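Local coordinates for ferredoxin-NADP reductase (Neisseria gonorrhoeae MIA_2011_03-10, PDB 5TR9), which probably catalyses FAD-dependent electron transfer between NADP(H) and ferredoxin or flavodoxin, at residues Ala15-Glu20 and Lys59-Arg64; Glu41-Lys46 and Ile102-Asn107; Ser51-Tyr56 and Leu77-Val82. All blocks are in the same frame, centred on the assembly; numbering follows the deposited sequence.

How the contacts relate
All three contacts belong to the FAD-binding beta-barrel, and they run from its surface to its interior. Contact 1 lies on the surface and is aromatic, one phenylalanine set against two aromatic side chains of strand 60-67. Contact 2 is partly buried: a tyrosine from an irregular loop meets residues 104-107, with waters filling in between the backbones. Contact 3 is buried and joins strands 50-57 and 76-82 across the barrel interior. Strand 101-105 pairs with strand 17-27 of contact 1 and strand 50-57 of contact 3. The hydroxyls of Tyr43 and Ser51 connect contacts 2 and 3. Contacts 1 and 3 both bind FAD, through a phosphate and the flavin respectively.

Contact 1. Residues Ala15-Glu20 and Lys59-Arg64; sequences AKFTEE and KGFIWR. With FAD (flavin-adenine dinucleotide), chain C.
Phe17 reaches across to Phe61 and Trp63, and the three side chains form an aromatic cluster. Phe17 CB lies 3.7 Å from Trp63 CH2, at the rim of the indole and close to the indole plane. CG stays beside the same carbon. Phe17 CD2 lies farther along the rim and meets Trp63 CZ2 at 3.9 Å. Farther out, CE2 and CZ leave the indole and approach Phe61, where Phe17 CZ is 3.9 Å from Phe61 CE2. The first torsion sets this course: CG sits between the backbone N and the carbonyl carbon (chi1 59°). The ring plane is turned 59° from the six-membered ring of Trp63 and 66° from the Phe61 ring, so both pairs are oblique.

Next to Trp63, Arg64 turns to the cofactor. Arg64 NE donates to FAD O2A at 2.9 Å and Arg64 NH2 to FAD O1A at 3.2 Å, so the guanidinium meets the phosphate edge-on. Arg64 NH1 donates to Trp63 O at 3.0 Å. Together with the two phosphate bonds this limits the rotation of the group.

Strands 17-27 and 60-67 are not neighbours in the sheet; 50-57 and 101-105 lie between them. Phe17 also touches Tyr56 of strand 50-57, while Phe61 and Trp63 rest on Leu103 of strand 101-105. Helix 88-95 packs against Ile62 and Arg64.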
loop_
_atom_site.group_PDB
_atom_site.type_symbol
_atom_site.label_atom_id
_atom_site.label_comp_id
_atom_site.label_asym_id
_atom_site.label_seq_id
_atom_site.Cartn_x
_atom_site.Cartn_y
_atom_site.Cartn_z
ATOM N N ALA A 15 -3.827 25.356 -14.425
ATOM C CA ALA A 15 -4.176 24.936 -13.077
ATOM C C ALA A 15 -3.296 23.769 -12.629
ATOM O O ALA A 15 -2.661 23.086 -13.438
ATOM C CB ALA A 15 -5.650 24.539 -12.998
ATOM N N LYS A 16 -3.257 23.552 -11.315
ATOM C CA LYS A 16 -2.455 22.488 -10.725
ATOM C C LYS A 16 -3.189 21.156 -10.683
ATOM O O LYS A 16 -2.624 20.171 -10.204
ATOM C CB LYS A 16 -2.015 22.879 -9.310
ATOM N N PHE A 17 -4.420 21.104 -11.186
ATOM C CA PHE A 17 -5.225 19.893 -11.156
ATOM C C PHE A 17 -6.098 19.842 -12.402
ATOM O O PHE A 17 -6.242 20.829 -13.125
ATOM C CB PHE A 17 -6.104 19.847 -9.902
ATOM C CG PHE A 17 -7.059 21.012 -9.786
ATOM C CD1 PHE A 17 -8.308 20.966 -10.380
ATOM C CD2 PHE A 17 -6.701 22.151 -9.086
ATOM C CE1 PHE A 17 -9.193 22.032 -10.270
ATOM C CE2 PHE A 17 -7.575 23.216 -8.972
ATOM C CZ PHE A 17 -8.824 23.155 -9.562
ATOM N N THR A 18 -6.703 18.679 -12.635
ATOM C CA THR A 18 -7.728 18.517 -13.654
ATOM C C THR A 18 -9.023 18.021 -13.019
ATOM O O THR A 18 -9.029 17.430 -11.930
ATOM C CB THR A 18 -7.299 17.537 -14.752
ATOM O OG1 THR A 18 -7.076 16.239 -14.179
ATOM C CG2 THR A 18 -6.028 18.022 -15.427
ATOM N N GLU A 19 -10.127 18.293 -13.710
ATOM C CA GLU A 19 -11.438 17.792 -13.319
ATOM C C GLU A 19 -11.632 16.420 -13.955
ATOM O O GLU A 19 -11.637 16.296 -15.187
ATOM C CB GLU A 19 -12.540 18.755 -13.756
ATOM C CG GLU A 19 -12.491 20.119 -13.079
ATOM C CD GLU A 19 -13.667 21.010 -13.455
ATOM O OE1 GLU A 19 -14.457 20.633 -14.346
ATOM O OE2 GLU A 19 -13.804 22.094 -12.856
ATOM N N GLU A 20 -11.769 15.400 -13.122
ATOM C CA GLU A 20 -12.015 14.041 -13.572
ATOM C C GLU A 20 -13.408 13.597 -13.128
ATOM O O GLU A 20 -14.161 14.352 -12.506
ATOM C CB GLU A 20 -10.922 13.108 -13.046
ATOM C CG GLU A 20 -9.511 13.520 -13.486
ATOM C CD GLU A 20 -9.368 13.647 -14.996
ATOM O OE1 GLU A 20 -9.992 12.850 -15.732
ATOM O OE2 GLU A 20 -8.631 14.553 -15.452
ATOM N N LYS A 59 -17.171 27.536 -2.038
ATOM C CA LYS A 59 -16.180 28.356 -2.737
ATOM C C LYS A 59 -14.754 27.886 -2.499
ATOM O O LYS A 59 -13.814 28.536 -2.979
ATOM C CB LYS A 59 -16.294 29.821 -2.315
ATOM C CG LYS A 59 -15.843 30.079 -0.887
ATOM C CD LYS A 59 -15.709 31.569 -0.603
ATOM C CE LYS A 59 -15.733 31.847 0.889
ATOM N NZ LYS A 59 -14.976 30.818 1.647
ATOM N N GLY A 60 -14.572 26.800 -1.757
ATOM C CA GLY A 60 -13.245 26.291 -1.459
ATOM C C GLY A 60 -12.982 24.874 -1.928
ATOM O O GLY A 60 -13.602 24.383 -2.874
ATOM N N PHE A 61 -12.050 24.205 -1.259
ATOM C CA PHE A 61 -11.577 22.893 -1.672
ATOM C C PHE A 61 -11.387 22.023 -0.447
ATOM O O PHE A 61 -11.238 22.516 0.673
ATOM C CB PHE A 61 -10.229 22.965 -2.410
ATOM C CG PHE A 61 -10.272 23.730 -3.702
ATOM C CD1 PHE A 61 -10.147 25.111 -3.712
ATOM C CD2 PHE A 61 -10.418 23.065 -4.911
ATOM C CE1 PHE A 61 -10.180 25.814 -4.901
ATOM C CE2 PHE A 61 -10.451 23.767 -6.105
ATOM C CZ PHE A 61 -10.331 25.139 -6.097
ATOM N N ILE A 62 -11.364 20.718 -0.682
ATOM C CA ILE A 62 -10.800 19.764 0.262
ATOM C C ILE A 62 -9.911 18.816 -0.527
ATOM O O ILE A 62 -10.278 18.377 -1.622
ATOM C CB ILE A 62 -11.885 19.003 1.060
ATOM C CG1 ILE A 62 -11.228 18.073 2.083
ATOM C CG2 ILE A 62 -12.851 18.260 0.142
ATOM C CD1 ILE A 62 -12.209 17.478 3.084
ATOM N N TRP A 63 -8.729 18.531 0.013
ATOM C CA TRP A 63 -7.738 17.687 -0.649
ATOM C C TRP A 63 -7.211 16.631 0.306
ATOM O O TRP A 63 -6.946 16.932 1.478
ATOM C CB TRP A 63 -6.548 18.508 -1.131
ATOM C CG TRP A 63 -6.850 19.461 -2.225
ATOM C CD1 TRP A 63 -7.131 20.787 -2.105
ATOM C CD2 TRP A 63 -6.879 19.165 -3.625
ATOM N NE1 TRP A 63 -7.343 21.342 -3.348
ATOM C CE2 TRP A 63 -7.192 20.365 -4.297
ATOM C CE3 TRP A 63 -6.667 18.002 -4.373
ATOM C CZ2 TRP A 63 -7.308 20.435 -5.690
ATOM C CZ3 TRP A 63 -6.781 18.072 -5.757
ATOM C CH2 TRP A 63 -7.102 19.279 -6.397
ATOM N N ARG A 64 -6.992 15.419 -0.217
ATOM C CA ARG A 64 -6.373 14.334 0.548
ATOM C C ARG A 64 -5.523 13.460 -0.369
ATOM O O ARG A 64 -5.791 13.343 -1.569
ATOM C CB ARG A 64 -7.421 13.446 1.250
ATOM C CG ARG A 64 -8.215 14.127 2.374
ATOM C CD ARG A 64 -7.330 14.445 3.571
ATOM N NE ARG A 64 -8.097 14.849 4.753
ATOM C CZ ARG A 64 -8.519 16.091 4.993
ATOM N NH1 ARG A 64 -8.285 17.068 4.114
ATOM N NH2 ARG A 64 -9.188 16.362 6.115
HETATM P PA FAD C . -8.982 13.024 8.101
HETATM O O1A FAD C . -9.396 14.347 8.655
HETATM O O2A FAD C . -7.937 13.055 6.992
HETATM O O5B FAD C . -8.402 12.085 9.206
HETATM C C5B FAD C . -9.076 11.900 10.466
HETATM C C4B FAD C . -8.321 10.833 11.220
HETATM O O4B FAD C . -8.593 9.554 10.614
HETATM C C3B FAD C . -6.805 10.958 11.168
HETATM O O3B FAD C . -6.308 11.837 12.171
HETATM C C2B FAD C . -6.349 9.520 11.423
HETATM O O2B FAD C . -6.354 9.209 12.813
HETATM C C1B FAD C . -7.461 8.710 10.755
HETATM N N9A FAD C . -7.138 8.181 9.438
HETATM C C8A FAD C . -7.027 8.874 8.263
HETATM N N7A FAD C . -6.779 8.115 7.220
HETATM C C5A FAD C . -6.743 6.834 7.750
HETATM C C6A FAD C . -6.521 5.575 7.163
HETATM N N6A FAD C . -6.277 5.403 5.859
HETATM N N1A FAD C . -6.537 4.493 7.975
HETATM C C2A FAD C . -6.782 4.668 9.278
HETATM N N3A FAD C . -7.002 5.806 9.944
HETATM C C4A FAD C . -6.978 6.858 9.113
HETATM N N1 FAD C . -6.148 6.911 3.129
HETATM C C2 FAD C . -6.730 5.840 2.519
HETATM O O2 FAD C . -7.848 5.432 2.869
HETATM N N3 FAD C . -6.042 5.181 1.506
HETATM C C4 FAD C . -4.781 5.513 1.035
HETATM O O4 FAD C . -4.266 4.871 0.119
HETATM C C4X FAD C . -4.187 6.656 1.684
HETATM N N5 FAD C . -2.976 7.028 1.311
HETATM C C5X FAD C . -2.416 8.125 1.938
HETATM C C6 FAD C . -1.138 8.537 1.551
HETATM C C7 FAD C . -0.527 9.631 2.151
HETATM C C7M FAD C . 0.844 10.060 1.699
HETATM C C8 FAD C . -1.208 10.344 3.151
HETATM C C8M FAD C . -0.569 11.540 3.811
HETATM C C9 FAD C . -2.480 9.931 3.544
HETATM C C9A FAD C . -3.091 8.835 2.944
HETATM N N10 FAD C . -4.364 8.363 3.346
HETATM C C10 FAD C . -4.950 7.300 2.716
HETATM C "C1'" FAD C . -5.189 9.127 4.285
HETATM C "C2'" FAD C . -6.147 10.039 3.496
HETATM O "O2'" FAD C . -5.450 11.114 2.861
HETATM C "C3'" FAD C . -7.249 10.610 4.393
HETATM O "O3'" FAD C . -6.669 11.152 5.573
HETATM C "C4'" FAD C . -8.390 9.629 4.671
HETATM O "O4'" FAD C . -9.085 9.373 3.448
HETATM C "C5'" FAD C . -9.376 10.142 5.700
HETATM O "O5'" FAD C . -9.838 11.446 5.297
HETATM P P FAD C . -10.924 12.220 6.156
HETATM O O1P FAD C . -12.214 11.411 6.209
HETATM O O2P FAD C . -10.988 13.615 5.642
HETATM O O3P FAD C . -10.255 12.211 7.617
#

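Contact 2. Residues Glu41-Lys46 and Ile102-Asn107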
loop_
_atom_site.group_PDB
_atom_site.type_symbol
_atom_site.label_atom_id
_atom_site.label_comp_id
_atom_site.label_asym_id
_atom_site.label_seq_id
_atom_site.Cartn_x
_atom_site.Cartn_y
_atom_site.Cartn_z
ATOM N N GLU A 41 -4.651 11.570 -20.202
ATOM C CA GLU A 41 -3.547 11.054 -20.996
ATOM C C GLU A 41 -2.201 11.476 -20.431
ATOM O O GLU A 41 -1.229 10.719 -20.507
ATOM C CB GLU A 41 -3.713 11.557 -22.432
ATOM C CG GLU A 41 -3.005 10.772 -23.500
ATOM C CD GLU A 41 -3.309 11.313 -24.891
ATOM O OE1 GLU A 41 -2.665 12.301 -25.309
ATOM O OE2 GLU A 41 -4.208 10.759 -25.557
ATOM N N SER A 42 -2.129 12.667 -19.843
ATOM C CA SER A 42 -0.877 13.231 -19.363
ATOM C C SER A 42 -0.494 12.777 -17.959
ATOM O O SER A 42 0.590 13.140 -17.493
ATOM C CB SER A 42 -0.950 14.758 -19.381
ATOM O OG SER A 42 -1.937 15.217 -18.474
ATOM N N TYR A 43 -1.333 12.010 -17.262
ATOM C CA TYR A 43 -1.047 11.698 -15.858
ATOM C C TYR A 43 -0.097 10.511 -15.766
ATOM O O TYR A 43 -0.477 9.378 -16.078
ATOM C CB TYR A 43 -2.325 11.403 -15.082
ATOM C CG TYR A 43 -2.094 11.320 -13.587
ATOM C CD1 TYR A 43 -2.006 12.475 -12.817
ATOM C CD2 TYR A 43 -1.966 10.094 -12.947
ATOM C CE1 TYR A 43 -1.789 12.413 -11.449
ATOM C CE2 TYR A 43 -1.747 10.015 -11.564
ATOM C CZ TYR A 43 -1.674 11.183 -10.821
ATOM O OH TYR A 43 -1.461 11.122 -9.457
ATOM N N ARG A 44 1.123 10.764 -15.294
ATOM C CA ARG A 44 2.150 9.741 -15.138
ATOM C C ARG A 44 2.423 9.505 -13.660
ATOM O O ARG A 44 2.410 10.446 -12.859
ATOM C CB ARG A 44 3.449 10.168 -15.820
ATOM C CG ARG A 44 3.270 10.653 -17.245
ATOM C CD ARG A 44 2.995 9.493 -18.176
ATOM N NE ARG A 44 3.991 8.442 -18.006
ATOM C CZ ARG A 44 5.220 8.485 -18.513
ATOM N NH1 ARG A 44 5.609 9.532 -19.232
ATOM N NH2 ARG A 44 6.061 7.480 -18.300
ATOM N N PHE A 45 2.693 8.251 -13.297
ATOM C CA PHE A 45 3.147 7.984 -11.941
ATOM C C PHE A 45 4.036 6.754 -11.965
ATOM O O PHE A 45 4.063 6.002 -12.944
ATOM C CB PHE A 45 1.976 7.814 -10.957
ATOM C CG PHE A 45 1.180 6.556 -11.155
ATOM C CD1 PHE A 45 0.169 6.491 -12.121
ATOM C CD2 PHE A 45 1.430 5.436 -10.357
ATOM C CE1 PHE A 45 -0.571 5.325 -12.289
ATOM C CE2 PHE A 45 0.701 4.267 -10.520
ATOM C CZ PHE A 45 -0.303 4.211 -11.501
ATOM N N LYS A 46 4.816 6.594 -10.904
ATOM C CA LYS A 46 5.587 5.382 -10.695
ATOM C C LYS A 46 4.878 4.531 -9.652
ATOM O O LYS A 46 4.400 5.049 -8.639
ATOM C CB LYS A 46 7.009 5.697 -10.231
ATOM C CG LYS A 46 7.835 6.474 -11.233
ATOM C CD LYS A 46 9.213 6.775 -10.646
ATOM C CE LYS A 46 10.012 7.716 -11.519
ATOM N NZ LYS A 46 10.418 7.075 -12.800
ATOM N N ILE A 102 -14.447 14.785 -9.561
ATOM C CA ILE A 102 -13.389 14.703 -8.566
ATOM C C ILE A 102 -12.154 15.341 -9.184
ATOM O O ILE A 102 -11.950 15.282 -10.401
ATOM C CB ILE A 102 -13.138 13.241 -8.113
ATOM C CG1 ILE A 102 -12.161 13.183 -6.926
ATOM C CG2 ILE A 102 -12.623 12.371 -9.277
ATOM C CD1 ILE A 102 -12.167 11.832 -6.201
ATOM N N LEU A 103 -11.356 16.002 -8.349
ATOM C CA LEU A 103 -10.195 16.754 -8.811
ATOM C C LEU A 103 -8.937 15.919 -8.615
ATOM O O LEU A 103 -8.768 15.280 -7.575
ATOM C CB LEU A 103 -10.062 18.074 -8.050
ATOM C CG LEU A 103 -11.333 18.923 -7.952
ATOM C CD1 LEU A 103 -11.010 20.228 -7.255
ATOM C CD2 LEU A 103 -11.906 19.168 -9.328
ATOM N N LEU A 104 -8.059 15.931 -9.623
ATOM C CA LEU A 104 -6.822 15.151 -9.613
ATOM C C LEU A 104 -5.640 16.100 -9.760
ATOM O O LEU A 104 -5.456 16.705 -10.818
ATOM C CB LEU A 104 -6.830 14.114 -10.738
ATOM C CG LEU A 104 -5.557 13.285 -10.936
ATOM C CD1 LEU A 104 -5.281 12.404 -9.726
ATOM C CD2 LEU A 104 -5.697 12.460 -12.203
ATOM N N ASP A 105 -4.836 16.226 -8.704
ATOM C CA ASP A 105 -3.604 17.002 -8.801
ATOM C C ASP A 105 -2.739 16.429 -9.917
ATOM O O ASP A 105 -2.657 15.210 -10.084
ATOM C CB ASP A 105 -2.862 16.966 -7.460
ATOM C CG ASP A 105 -1.682 17.911 -7.408
ATOM O OD1 ASP A 105 -0.701 17.708 -8.150
ATOM O OD2 ASP A 105 -1.740 18.882 -6.623
ATOM N N LYS A 106 -2.119 17.312 -10.705
ATOM C CA LYS A 106 -1.374 16.857 -11.878
ATOM C C LYS A 106 -0.116 16.073 -11.514
ATOM O O LYS A 106 0.432 15.371 -12.373
ATOM C CB LYS A 106 -1.013 18.045 -12.776
ATOM C CG LYS A 106 -2.209 18.631 -13.509
ATOM C CD LYS A 106 -1.821 19.782 -14.419
ATOM C CE LYS A 106 -3.047 20.300 -15.148
ATOM N NZ LYS A 106 -2.739 21.520 -15.953
ATOM N N ASN A 107 0.348 16.154 -10.272
ATOM C CA ASN A 107 1.608 15.539 -9.877
ATOM C C ASN A 107 1.365 14.371 -8.931
ATOM O O ASN A 107 0.602 14.495 -7.966
ATOM C CB ASN A 107 2.525 16.556 -9.206
ATOM C CG ASN A 107 3.867 15.959 -8.817
ATOM O OD1 ASN A 107 4.656 15.560 -9.678
ATOM N ND2 ASN A 107 4.132 15.895 -7.513
HETATM O O HOH W 1 -0.019 15.389 -15.173
HETATM O O HOH W 2 -2.010 13.477 -8.129
HETATM O O HOH W 3 1.656 13.606 -14.414
#
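The loop 41-46 passes residues 104-107 with Tyr43 CA closest to Lys106 CA, at 6.5 Å, and with waters between the two backbones. Tyr43 carries the side-chain contact. With its CG anti to the backbone N (chi1 -170°), the ring lies against Leu104. Leu104 CD2 sits over one face, offset toward the rim and 3.7 Å from Tyr43 CD1, in a CH-pi contact. Leu104 CD1 lies near the hydroxyl end of the ring. The ring edge faces the backbone instead: Tyr43 CE1 is 3.2 Å from Asp105 O.

Water 2 lies at the ring edge, in the ring plane. It accepts from Tyr43 OH at 2.8 Å and donates to Asp105 O and Asn107 O. Tyr43 OH is also hydrogen-bonded to Ser51 OG, so both neighbours hold the buried phenol in place. Water 3 accepts from Arg44 N at 3.0 Å and lies within bonding distance of Lys106 O.

Asp105 shapes the turn at 105-107. The bond from Asn107 N to Asp105 OD1, 2.8 Å long, closes an Asx turn and uses the lone pair away from OD2. Lys106 points away from the loop, and its NZ is hydrogen-bonded to Ala15 O, just before strand 17-27. Leu77 and Tyr79 of strand 76-82 also pack on Leu104, and Leu77 touches Tyr43 as well. In this FAD-binding barrel the 41-46 loop thus lies over residues 104-107, covering the Asx turn and Leu104 with a tyrosine.

Contact 3. Residues Ser51-Tyr56 and Leu77-Val82. With FAD (flavin-adenine dinucleotide), chain C.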
loop_
_atom_site.group_PDB
_atom_site.type_symbol
_atom_site.label_atom_id
_atom_site.label_comp_id
_atom_site.label_asym_id
_atom_site.label_seq_id
_atom_site.Cartn_x
_atom_site.Cartn_y
_atom_site.Cartn_z
ATOM N N SER A 51 -1.447 9.934 -5.322
ATOM C CA SER A 51 -2.139 11.066 -5.913
ATOM C C SER A 51 -2.666 11.972 -4.813
ATOM O O SER A 51 -2.774 11.577 -3.653
ATOM C CB SER A 51 -3.327 10.600 -6.755
ATOM O OG SER A 51 -2.957 9.629 -7.718
ATOM N N ARG A 52 -3.002 13.194 -5.194
ATOM C CA ARG A 52 -3.801 14.076 -4.352
ATOM C C ARG A 52 -5.142 14.269 -5.043
ATOM O O ARG A 52 -5.189 14.704 -6.199
ATOM C CB ARG A 52 -3.102 15.414 -4.107
ATOM C CG ARG A 52 -2.230 15.417 -2.864
ATOM C CD ARG A 52 -1.463 16.726 -2.700
ATOM N NE ARG A 52 -2.253 17.916 -3.017
ATOM C CZ ARG A 52 -2.796 18.730 -2.113
ATOM N NH1 ARG A 52 -2.650 18.487 -0.817
ATOM N NH2 ARG A 52 -3.485 19.793 -2.509
ATOM N N LEU A 53 -6.217 13.909 -4.350
ATOM C CA LEU A 53 -7.573 13.986 -4.869
ATOM C C LEU A 53 -8.329 15.048 -4.096
ATOM O O LEU A 53 -8.067 15.270 -2.910
ATOM C CB LEU A 53 -8.308 12.653 -4.726
ATOM C CG LEU A 53 -7.641 11.429 -5.355
ATOM C CD1 LEU A 53 -8.485 10.165 -5.103
ATOM C CD2 LEU A 53 -7.431 11.659 -6.850
ATOM N N GLY A 54 -9.271 15.701 -4.771
ATOM C CA GLY A 54 -9.956 16.813 -4.143
ATOM C C GLY A 54 -11.380 16.950 -4.629
ATOM O O GLY A 54 -11.801 16.335 -5.614
ATOM N N PHE A 55 -12.125 17.774 -3.907
ATOM C CA PHE A 55 -13.465 18.166 -4.316
ATOM C C PHE A 55 -13.624 19.667 -4.157
ATOM O O PHE A 55 -13.053 20.276 -3.249
ATOM C CB PHE A 55 -14.566 17.489 -3.480
ATOM C CG PHE A 55 -14.659 16.006 -3.659
ATOM C CD1 PHE A 55 -15.270 15.464 -4.782
ATOM C CD2 PHE A 55 -14.170 15.153 -2.686
ATOM C CE1 PHE A 55 -15.367 14.084 -4.939
ATOM C CE2 PHE A 55 -14.269 13.777 -2.827
ATOM C CZ PHE A 55 -14.869 13.243 -3.955
ATOM N N TYR A 56 -14.422 20.256 -5.042
ATOM C CA TYR A 56 -14.951 21.582 -4.776
ATOM C C TYR A 56 -15.911 21.500 -3.598
ATOM O O TYR A 56 -16.807 20.651 -3.580
ATOM C CB TYR A 56 -15.688 22.121 -5.999
ATOM C CG TYR A 56 -14.864 22.307 -7.256
ATOM C CD1 TYR A 56 -13.733 23.114 -7.263
ATOM C CD2 TYR A 56 -15.254 21.711 -8.453
ATOM C CE1 TYR A 56 -13.006 23.310 -8.423
ATOM C CE2 TYR A 56 -14.526 21.892 -9.612
ATOM C CZ TYR A 56 -13.404 22.690 -9.591
ATOM O OH TYR A 56 -12.685 22.894 -10.749
ATOM N N LEU A 77 -7.628 5.249 -13.008
ATOM C CA LEU A 77 -6.929 5.287 -11.728
ATOM C C LEU A 77 -7.840 4.708 -10.660
ATOM O O LEU A 77 -8.992 5.125 -10.542
ATOM C CB LEU A 77 -6.539 6.717 -11.353
ATOM C CG LEU A 77 -5.462 7.337 -12.241
ATOM C CD1 LEU A 77 -5.517 8.868 -12.133
ATOM C CD2 LEU A 77 -4.084 6.800 -11.843
ATOM N N GLU A 78 -7.326 3.765 -9.875
ATOM C CA GLU A 78 -8.100 3.161 -8.805
ATOM C C GLU A 78 -7.449 3.449 -7.458
ATOM O O GLU A 78 -6.222 3.542 -7.347
ATOM C CB GLU A 78 -8.236 1.648 -9.021
ATOM C CG GLU A 78 -9.233 0.987 -8.098
ATOM C CD GLU A 78 -9.495 -0.466 -8.447
ATOM O OE1 GLU A 78 -9.645 -0.800 -9.652
ATOM O OE2 GLU A 78 -9.581 -1.275 -7.504
ATOM N N TYR A 79 -8.296 3.578 -6.433
ATOM C CA TYR A 79 -7.868 3.904 -5.077
ATOM C C TYR A 79 -8.623 3.025 -4.089
ATOM O O TYR A 79 -9.697 2.494 -4.394
ATOM C CB TYR A 79 -8.100 5.394 -4.754
ATOM C CG TYR A 79 -7.399 6.302 -5.738
ATOM C CD1 TYR A 79 -6.061 6.639 -5.565
ATOM C CD2 TYR A 79 -8.064 6.776 -6.878
ATOM C CE1 TYR A 79 -5.402 7.451 -6.485
ATOM C CE2 TYR A 79 -7.415 7.585 -7.805
ATOM C CZ TYR A 79 -6.085 7.919 -7.603
ATOM O OH TYR A 79 -5.458 8.722 -8.537
ATOM N N PHE A 80 -8.016 2.843 -2.911
ATOM C CA PHE A 80 -8.579 2.077 -1.798
ATOM C C PHE A 80 -8.678 3.013 -0.603
ATOM O O PHE A 80 -7.654 3.508 -0.122
ATOM C CB PHE A 80 -7.682 0.867 -1.478
ATOM C CG PHE A 80 -8.001 0.162 -0.175
ATOM C CD1 PHE A 80 -9.302 0.028 0.277
ATOM C CD2 PHE A 80 -6.973 -0.427 0.571
ATOM C CE1 PHE A 80 -9.582 -0.632 1.476
ATOM C CE2 PHE A 80 -7.247 -1.114 1.750
ATOM C CZ PHE A 80 -8.545 -1.213 2.207
ATOM N N ALA A 81 -9.904 3.267 -0.130
ATOM C CA ALA A 81 -10.124 4.190 0.978
ATOM C C ALA A 81 -10.873 3.530 2.129
ATOM O O ALA A 81 -11.833 2.775 1.922
ATOM C CB ALA A 81 -10.905 5.436 0.519
ATOM N N VAL A 82 -10.421 3.820 3.346
ATOM C CA VAL A 82 -11.143 3.444 4.560
ATOM C C VAL A 82 -11.987 4.634 4.994
ATOM O O VAL A 82 -11.479 5.755 5.132
ATOM C CB VAL A 82 -10.183 3.005 5.681
ATOM C CG1 VAL A 82 -9.022 3.931 5.768
ATOM C CG2 VAL A 82 -10.900 2.982 7.029
HETATM P PA FAD C . -8.982 13.024 8.101
HETATM O O1A FAD C . -9.396 14.347 8.655
HETATM O O2A FAD C . -7.937 13.055 6.992
HETATM O O5B FAD C . -8.402 12.085 9.206
HETATM C C5B FAD C . -9.076 11.900 10.466
HETATM C C4B FAD C . -8.321 10.833 11.220
HETATM O O4B FAD C . -8.593 9.554 10.614
HETATM C C3B FAD C . -6.805 10.958 11.168
HETATM O O3B FAD C . -6.308 11.837 12.171
HETATM C C2B FAD C . -6.349 9.520 11.423
HETATM O O2B FAD C . -6.354 9.209 12.813
HETATM C C1B FAD C . -7.461 8.710 10.755
HETATM N N9A FAD C . -7.138 8.181 9.438
HETATM C C8A FAD C . -7.027 8.874 8.263
HETATM N N7A FAD C . -6.779 8.115 7.220
HETATM C C5A FAD C . -6.743 6.834 7.750
HETATM C C6A FAD C . -6.521 5.575 7.163
HETATM N N6A FAD C . -6.277 5.403 5.859
HETATM N N1A FAD C . -6.537 4.493 7.975
HETATM C C2A FAD C . -6.782 4.668 9.278
HETATM N N3A FAD C . -7.002 5.806 9.944
HETATM C C4A FAD C . -6.978 6.858 9.113
HETATM N N1 FAD C . -6.148 6.911 3.129
HETATM C C2 FAD C . -6.730 5.840 2.519
HETATM O O2 FAD C . -7.848 5.432 2.869
HETATM N N3 FAD C . -6.042 5.181 1.506
HETATM C C4 FAD C . -4.781 5.513 1.035
HETATM O O4 FAD C . -4.266 4.871 0.119
HETATM C C4X FAD C . -4.187 6.656 1.684
HETATM N N5 FAD C . -2.976 7.028 1.311
HETATM C C5X FAD C . -2.416 8.125 1.938
HETATM C C6 FAD C . -1.138 8.537 1.551
HETATM C C7 FAD C . -0.527 9.631 2.151
HETATM C C7M FAD C . 0.844 10.060 1.699
HETATM C C8 FAD C . -1.208 10.344 3.151
HETATM C C8M FAD C . -0.569 11.540 3.811
HETATM C C9 FAD C . -2.480 9.931 3.544
HETATM C C9A FAD C . -3.091 8.835 2.944
HETATM N N10 FAD C . -4.364 8.363 3.346
HETATM C C10 FAD C . -4.950 7.300 2.716
HETATM C "C1'" FAD C . -5.189 9.127 4.285
HETATM C "C2'" FAD C . -6.147 10.039 3.496
HETATM O "O2'" FAD C . -5.450 11.114 2.861
HETATM C "C3'" FAD C . -7.249 10.610 4.393
HETATM O "O3'" FAD C . -6.669 11.152 5.573
HETATM C "C4'" FAD C . -8.390 9.629 4.671
HETATM O "O4'" FAD C . -9.085 9.373 3.448
HETATM C "C5'" FAD C . -9.376 10.142 5.700
HETATM O "O5'" FAD C . -9.838 11.446 5.297
HETATM P P FAD C . -10.924 12.220 6.156
HETATM O O1P FAD C . -12.214 11.411 6.209
HETATM O O2P FAD C . -10.988 13.615 5.642
HETATM O O3P FAD C . -10.255 12.211 7.617
#
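The Tyr79 ring meets Leu53 with its face and Ser51 with its edge. Leu53 CD1 stands over the ring centre, 3.9 Å from the centroid of the Tyr79 ring and only 12° off the normal, a well-centred CH-pi contact. Leu53 CD2 lies farther along, toward the hydroxyl. Ser51 OG comes in near the ring plane and is hydrogen-bonded to Tyr79 OH at 2.8 Å. With Tyr43 as its second partner, the serine links two phenols inside the barrel. Tyr79 CG lies anti to its carbonyl carbon (chi1 -57°), and the ring reaches across toward strand 50-57.

Beyond Tyr79 the strand backbone grips the flavin. FAD N3 donates to Phe80 O at 2.8 Å, and Val82 N donates to FAD O2 at 3.1 Å. Together they hold the pyrimidine edge of the isoalloxazine.

The arrangement is that of the FAD-binding beta-barrel of the ferredoxin-NADP reductase family: side chains fill the interior, and the end of strand 76-82 lines the flavin pocket.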